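Local atomic coordinates of polysaccharide deacetylase (Ammonifex degensii, PDB entry 4WCJ), a protein that probably removes N-acetyl groups from poly-beta-1,6-N-acetyl-D-glucosamine, acting as a zinc-bearing hydrolase of carbohydrate esterase family 4. Residues V70-P75 against V93-D98; H162-Q167 against Y206-G211. All blocks are in the same frame, centred on the assembly; numbering follows the deposited sequence.

Contact 1. Residues V70-P75 against V93-D98; sequences VRFVTP and VLVTFD
Val93 bonds with both its N and its O to residues 71-73, on one edge of strand 91-99. Its N donates to Arg71 O at 3.0 Å (N-H...O 152°), and its O receives Val73 N at 2.9 Å with a straighter angle of 162°. This pair of bonds, skipping over Phe72, is the parallel bridge pattern. The same carbonyl also takes a CA-H...O contact from Phe72 CA, 3.4 Å from Val93 O. Beyond the bridge the backbones diverge, and a water fills in for direct pairing: it donates to Val73 O (3.1 Å) and accepts from Val95 N (3.0 Å). The two segments belong to the beta-alpha-beta unit of strand 71-72, helix 75-82 and strand 91-99, part of the parallel sheet of this beta/alpha barrel. Thr74 is the N-cap of helix 75-82: its side chain caps a backbone N in the first turn, and Glu77 OE1 in turn accepts from Thr74 N, as in a capping box.

Apolar contacts flank these bonds. Val70 and Val93 meet methyl to methyl, CG1 of Val70 lying 3.5 Å from CG2 of Val93, tighter than usual van der Waals contact. The Phe72 side chain runs beside that of Val93, pointing the same way. With CG anti to its carbonyl carbon (chi1 -69°), the ring extends far enough to reach Val95, whose CG2 sits at the ring edge, 3.8 Å from CE2 of Phe72. Leu62 and Leu65 of helix 55-67 pack against the same phenylalanine. Leu94 points elsewhere: its CD1 methyl reaches the turn into helix 75-82, lying 3.3 Å from Val73 O and also touching Pro75 CD, while its CB touches CG1 of Val73, the two side chains crossing at about a right angle.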
loop_
_atom_site.group_PDB
_atom_site.type_symbol
_atom_site.label_atom_id
_atom_site.label_comp_id
_atom_site.label_asym_id
_atom_site.label_seq_id
_atom_site.Cartn_x
_atom_site.Cartn_y
_atom_site.Cartn_z
ATOM N N VAL A 70 3.984 7.094 18.143
ATOM C CA VAL A 70 3.068 6.565 17.134
ATOM C C VAL A 70 2.950 5.035 17.215
ATOM O O VAL A 70 3.962 4.335 17.289
ATOM C CB VAL A 70 3.522 6.973 15.717
ATOM C CG1 VAL A 70 2.957 6.036 14.675
ATOM C CG2 VAL A 70 3.136 8.421 15.424
ATOM N N ARG A 71 1.716 4.527 17.205
ATOM C CA ARG A 71 1.465 3.084 17.205
ATOM C C ARG A 71 1.352 2.511 15.790
ATOM O O ARG A 71 0.486 2.925 15.015
ATOM C CB ARG A 71 0.189 2.765 17.989
ATOM C CG ARG A 71 -0.394 1.396 17.689
ATOM C CD ARG A 71 -1.438 0.987 18.714
ATOM N NE ARG A 71 -1.770 -0.432 18.601
ATOM C CZ ARG A 71 -2.426 -1.125 19.527
ATOM N NH1 ARG A 71 -2.819 -0.532 20.646
ATOM N NH2 ARG A 71 -2.684 -2.414 19.335
ATOM N N PHE A 72 2.226 1.564 15.455
ATOM C CA PHE A 72 2.154 0.887 14.161
ATOM C C PHE A 72 1.154 -0.265 14.199
ATOM O O PHE A 72 1.227 -1.164 15.050
ATOM C CB PHE A 72 3.528 0.378 13.723
ATOM C CG PHE A 72 4.497 1.467 13.357
ATOM C CD1 PHE A 72 5.327 2.022 14.315
ATOM C CD2 PHE A 72 4.578 1.938 12.050
ATOM C CE1 PHE A 72 6.225 3.020 13.982
ATOM C CE2 PHE A 72 5.477 2.927 11.709
ATOM C CZ PHE A 72 6.299 3.477 12.679
ATOM N N VAL A 73 0.248 -0.233 13.234
ATOM C CA VAL A 73 -0.957 -1.046 13.184
ATOM C C VAL A 73 -0.855 -2.109 12.068
ATOM O O VAL A 73 -0.218 -1.874 11.038
ATOM C CB VAL A 73 -2.185 -0.107 12.980
ATOM C CG1 VAL A 73 -2.861 -0.303 11.612
ATOM C CG2 VAL A 73 -3.167 -0.196 14.145
ATOM N N THR A 74 -1.444 -3.289 12.279
ATOM C CA THR A 74 -1.470 -4.319 11.235
ATOM C C THR A 74 -2.557 -3.997 10.217
ATOM O O THR A 74 -3.482 -3.239 10.517
ATOM C CB THR A 74 -1.731 -5.738 11.810
ATOM O OG1 THR A 74 -3.045 -5.790 12.376
ATOM C CG2 THR A 74 -0.700 -6.105 12.867
ATOM N N PRO A 75 -2.456 -4.561 9.002
ATOM C CA PRO A 75 -3.558 -4.350 8.060
ATOM C C PRO A 75 -4.920 -4.787 8.626
ATOM O O PRO A 75 -5.907 -4.086 8.405
ATOM C CB PRO A 75 -3.145 -5.202 6.854
ATOM C CG PRO A 75 -1.658 -5.179 6.896
ATOM C CD PRO A 75 -1.326 -5.271 8.374
ATOM N N VAL A 93 -0.650 4.386 12.657
ATOM C CA VAL A 93 0.004 4.399 11.347
ATOM C C VAL A 93 0.125 3.000 10.745
ATOM O O VAL A 93 0.524 2.058 11.421
ATOM C CB VAL A 93 1.417 5.031 11.414
ATOM C CG1 VAL A 93 2.200 4.762 10.134
ATOM C CG2 VAL A 93 1.317 6.523 11.646
ATOM N N LEU A 94 -0.237 2.885 9.468
ATOM C CA LEU A 94 -0.005 1.681 8.681
ATOM C C LEU A 94 1.056 1.944 7.614
ATOM O O LEU A 94 0.957 2.910 6.845
ATOM C CB LEU A 94 -1.300 1.208 8.020
ATOM C CG LEU A 94 -1.185 0.005 7.077
ATOM C CD1 LEU A 94 -0.602 -1.203 7.798
ATOM C CD2 LEU A 94 -2.534 -0.343 6.485
ATOM N N VAL A 95 2.072 1.089 7.574
ATOM C CA VAL A 95 3.093 1.157 6.534
ATOM C C VAL A 95 2.657 0.342 5.319
ATOM O O VAL A 95 2.268 -0.820 5.455
ATOM C CB VAL A 95 4.457 0.635 7.045
ATOM C CG1 VAL A 95 5.486 0.633 5.924
ATOM C CG2 VAL A 95 4.935 1.466 8.222
ATOM N N THR A 96 2.684 0.960 4.137
ATOM C CA THR A 96 2.402 0.235 2.898
ATOM C C THR A 96 3.442 0.519 1.811
ATOM O O THR A 96 4.054 1.601 1.763
ATOM C CB THR A 96 0.986 0.563 2.329
ATOM O OG1 THR A 96 0.999 1.830 1.653
ATOM C CG2 THR A 96 -0.066 0.552 3.429
ATOM N N PHE A 97 3.620 -0.465 0.934
ATOM C CA PHE A 97 4.477 -0.352 -0.241
ATOM C C PHE A 97 3.705 -0.714 -1.499
ATOM O O PHE A 97 2.961 -1.697 -1.494
ATOM C CB PHE A 97 5.692 -1.277 -0.130
ATOM C CG PHE A 97 6.760 -0.770 0.784
ATOM C CD1 PHE A 97 6.618 -0.864 2.152
ATOM C CD2 PHE A 97 7.909 -0.196 0.266
ATOM C CE1 PHE A 97 7.606 -0.403 2.995
ATOM C CE2 PHE A 97 8.900 0.271 1.106
ATOM C CZ PHE A 97 8.745 0.175 2.468
ATOM N N ASP A 98 3.900 0.058 -2.568
ATOM C CA ASP A 98 3.303 -0.233 -3.883
ATOM C C ASP A 98 4.310 -0.730 -4.910
ATOM O O ASP A 98 5.379 -0.155 -5.025
ATOM C CB ASP A 98 2.631 1.013 -4.470
ATOM C CG ASP A 98 1.298 1.323 -3.827
ATOM O OD1 ASP A 98 0.918 0.635 -2.850
ATOM O OD2 ASP A 98 0.640 2.273 -4.297
HETATM O O HOH W 1 2.466 -0.615 9.985
#

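Contact 2. Residues H162-Q167 against Y206-G211; sequences HYWDSQ and YPYGFG. With ZN (zinc ion), chain B.
Pro207 lays its CB over one face of the His162 imidazole, 3.4 Å from CD2 of His162; the line from CB to the ring centroid is 19° off the normal, a CH-pi contact. This covers the ring of a zinc ligand: His162 NE2 binds the zinc ion at 2.2 Å. The imidazole reaches the metal with CG anti to the backbone N (chi1 -158°), and two waters share the coordination with Asp99 and His157.

Tyr208 follows, its ring held between two aromatic edges. His162 turns its ND1-CE1 edge toward one face, CE1 lying over the ring, in an offset edge-to-face stack, with centroids 4.8 Å apart. From the opposite face comes the six-membered ring of Trp164, edge-on with planes at 65°, its CE3 approaching CG of Tyr208 to 3.7 Å. The hydroxyl lies among the backbone of 162-164, and a water links it to the histidine, 2.9 Å from Tyr208 OH and bonded weakly to ND1 of His162 at 3.2 Å. A leucine in place of Tyr208 would probably leave the edges of His162 and Trp164 without a flat face between them and the bridging water without its hydroxyl mate, so that the liganding imidazole would be less firmly positioned.

Gly209 N then closes the turn by bonding to Tyr206 O at 3.0 Å. A side chain at this glycine would be jammed against the carbonyl of Tyr208, and Phe210 CE2 would crowd it as well. The Tyr-Pro-Tyr-Gly sequence beside the Asp-His-His zinc site is consistent with the conserved motif that, in family 4 carbohydrate esterases, lines one side of the active-site groove.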
loop_
_atom_site.group_PDB
_atom_site.type_symbol
_atom_site.label_atom_id
_atom_site.label_comp_id
_atom_site.label_asym_id
_atom_site.label_seq_id
_atom_site.Cartn_x
_atom_site.Cartn_y
_atom_site.Cartn_z
ATOM N N HIS A 162 -0.965 -1.585 -14.655
ATOM C CA HIS A 162 -0.264 -0.433 -14.099
ATOM C C HIS A 162 0.362 0.395 -15.211
ATOM O O HIS A 162 1.592 0.556 -15.292
ATOM C CB HIS A 162 0.802 -0.891 -13.110
ATOM C CG HIS A 162 1.200 0.154 -12.117
ATOM N ND1 HIS A 162 1.751 1.360 -12.481
ATOM C CD2 HIS A 162 1.153 0.153 -10.760
ATOM C CE1 HIS A 162 2.020 2.065 -11.395
ATOM N NE2 HIS A 162 1.652 1.363 -10.343
ATOM N N TYR A 163 -0.494 0.919 -16.074
ATOM C CA TYR A 163 -0.050 1.694 -17.215
ATOM C C TYR A 163 -0.808 3.008 -17.294
ATOM O O TYR A 163 -1.993 3.085 -16.933
ATOM C CB TYR A 163 -0.234 0.893 -18.506
ATOM C CG TYR A 163 0.503 -0.428 -18.511
ATOM C CD1 TYR A 163 1.846 -0.492 -18.851
ATOM C CD2 TYR A 163 -0.146 -1.609 -18.176
ATOM C CE1 TYR A 163 2.525 -1.695 -18.861
ATOM C CE2 TYR A 163 0.529 -2.824 -18.174
ATOM C CZ TYR A 163 1.867 -2.858 -18.519
ATOM O OH TYR A 163 2.545 -4.055 -18.528
ATOM N N TRP A 164 -0.113 4.034 -17.776
ATOM C CA TRP A 164 -0.656 5.380 -17.884
ATOM C C TRP A 164 -0.840 5.792 -19.342
ATOM O O TRP A 164 0.067 5.629 -20.159
ATOM C CB TRP A 164 0.268 6.372 -17.167
ATOM C CG TRP A 164 -0.211 7.785 -17.223
ATOM C CD1 TRP A 164 0.105 8.726 -18.162
ATOM C CD2 TRP A 164 -1.092 8.423 -16.296
ATOM N NE1 TRP A 164 -0.532 9.910 -17.877
ATOM C CE2 TRP A 164 -1.272 9.749 -16.733
ATOM C CE3 TRP A 164 -1.751 7.998 -15.137
ATOM C CZ2 TRP A 164 -2.082 10.657 -16.052
ATOM C CZ3 TRP A 164 -2.552 8.900 -14.462
ATOM C CH2 TRP A 164 -2.713 10.215 -14.923
ATOM N N ASP A 165 -2.018 6.316 -19.666
ATOM C CA ASP A 165 -2.273 6.856 -20.995
ATOM C C ASP A 165 -2.034 8.365 -20.990
ATOM O O ASP A 165 -2.783 9.122 -20.375
ATOM C CB ASP A 165 -3.701 6.532 -21.445
ATOM C CG ASP A 165 -3.939 6.852 -22.906
ATOM O OD1 ASP A 165 -4.171 8.036 -23.225
ATOM O OD2 ASP A 165 -3.898 5.916 -23.733
ATOM N N SER A 166 -0.983 8.801 -21.677
ATOM C CA SER A 166 -0.598 10.208 -21.659
ATOM C C SER A 166 -1.474 11.062 -22.581
ATOM O O SER A 166 -1.614 12.266 -22.368
ATOM C CB SER A 166 0.878 10.358 -22.036
ATOM O OG SER A 166 1.340 9.222 -22.746
ATOM N N GLN A 167 -2.062 10.434 -23.594
ATOM C CA GLN A 167 -2.965 11.134 -24.503
ATOM C C GLN A 167 -4.240 11.540 -23.770
ATOM O O GLN A 167 -4.706 12.670 -23.894
ATOM C CB GLN A 167 -3.316 10.265 -25.715
ATOM C CG GLN A 167 -2.128 9.599 -26.399
ATOM C CD GLN A 167 -1.682 8.331 -25.691
ATOM O OE1 GLN A 167 -0.943 8.387 -24.709
ATOM N NE2 GLN A 167 -2.141 7.183 -26.181
ATOM N N TYR A 206 -5.140 1.370 -5.865
ATOM C CA TYR A 206 -5.187 1.878 -7.234
ATOM C C TYR A 206 -3.828 2.381 -7.688
ATOM O O TYR A 206 -3.231 3.227 -7.021
ATOM C CB TYR A 206 -6.186 3.027 -7.358
ATOM C CG TYR A 206 -7.654 2.649 -7.370
ATOM C CD1 TYR A 206 -8.181 1.852 -8.382
ATOM C CD2 TYR A 206 -8.519 3.123 -6.393
ATOM C CE1 TYR A 206 -9.522 1.515 -8.403
ATOM C CE2 TYR A 206 -9.868 2.794 -6.413
ATOM C CZ TYR A 206 -10.363 1.990 -7.419
ATOM O OH TYR A 206 -11.706 1.672 -7.445
ATOM N N PRO A 207 -3.343 1.879 -8.831
ATOM C CA PRO A 207 -2.179 2.528 -9.439
ATOM C C PRO A 207 -2.528 3.974 -9.774
ATOM O O PRO A 207 -3.651 4.244 -10.226
ATOM C CB PRO A 207 -1.922 1.699 -10.698
ATOM C CG PRO A 207 -2.581 0.374 -10.421
ATOM C CD PRO A 207 -3.797 0.713 -9.601
ATOM N N TYR A 208 -1.588 4.874 -9.494
ATOM C CA TYR A 208 -1.710 6.321 -9.713
ATOM C C TYR A 208 -2.708 6.951 -8.736
ATOM O O TYR A 208 -2.919 8.157 -8.752
ATOM C CB TYR A 208 -2.071 6.628 -11.177
ATOM C CG TYR A 208 -1.169 5.894 -12.143
ATOM C CD1 TYR A 208 0.175 6.244 -12.284
ATOM C CD2 TYR A 208 -1.648 4.823 -12.883
ATOM C CE1 TYR A 208 1.010 5.546 -13.149
ATOM C CE2 TYR A 208 -0.822 4.129 -13.752
ATOM C CZ TYR A 208 0.495 4.489 -13.878
ATOM O OH TYR A 208 1.280 3.776 -14.746
ATOM N N GLY A 209 -3.295 6.132 -7.866
ATOM C CA GLY A 209 -3.931 6.641 -6.664
ATOM C C GLY A 209 -5.433 6.829 -6.616
ATOM O O GLY A 209 -5.971 7.151 -5.555
ATOM N N PHE A 210 -6.122 6.649 -7.737
ATOM C CA PHE A 210 -7.553 6.972 -7.768
ATOM C C PHE A 210 -8.397 6.044 -8.618
ATOM O O PHE A 210 -7.904 5.398 -9.532
ATOM C CB PHE A 210 -7.735 8.415 -8.237
ATOM C CG PHE A 210 -6.982 9.394 -7.395
ATOM C CD1 PHE A 210 -7.497 9.811 -6.178
ATOM C CD2 PHE A 210 -5.722 9.832 -7.777
ATOM C CE1 PHE A 210 -6.789 10.686 -5.375
ATOM C CE2 PHE A 210 -5.008 10.703 -6.981
ATOM C CZ PHE A 210 -5.541 11.133 -5.777
ATOM N N GLY A 211 -9.685 5.987 -8.298
ATOM C CA GLY A 211 -10.616 5.167 -9.041
ATOM C C GLY A 211 -11.894 5.928 -9.332
ATOM O O GLY A 211 -11.963 7.148 -9.140
HETATM ZN ZN ZN B . 2.141 1.626 -8.235
HETATM O O HOH W 2 4.036 3.004 -14.053
HETATM O O HOH W 3 3.860 3.009 -8.635
HETATM O O HOH W 4 1.955 3.245 -6.606
#

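Overall arrangement
Contact 1 comes first along the chain and is complete before contact 2 begins. Their centres lie 24 Å apart on opposite sides of the chain's centre, and the two do not touch, their nearest atoms being about 5 Å apart. Strand 91-99 connects the two regions: near its start it pairs with strand 71-72 in contact 1, and at its other end Asp99 binds the zinc ion that His162 of contact 2 also holds. Residues 206-211 follow strand 203-205 of the same curled parallel sheet. Contact 1 thus belongs to the barrel framework, whereas contact 2 joins two largely irregular segments beside the metal, the usual division in beta/alpha barrel enzymes.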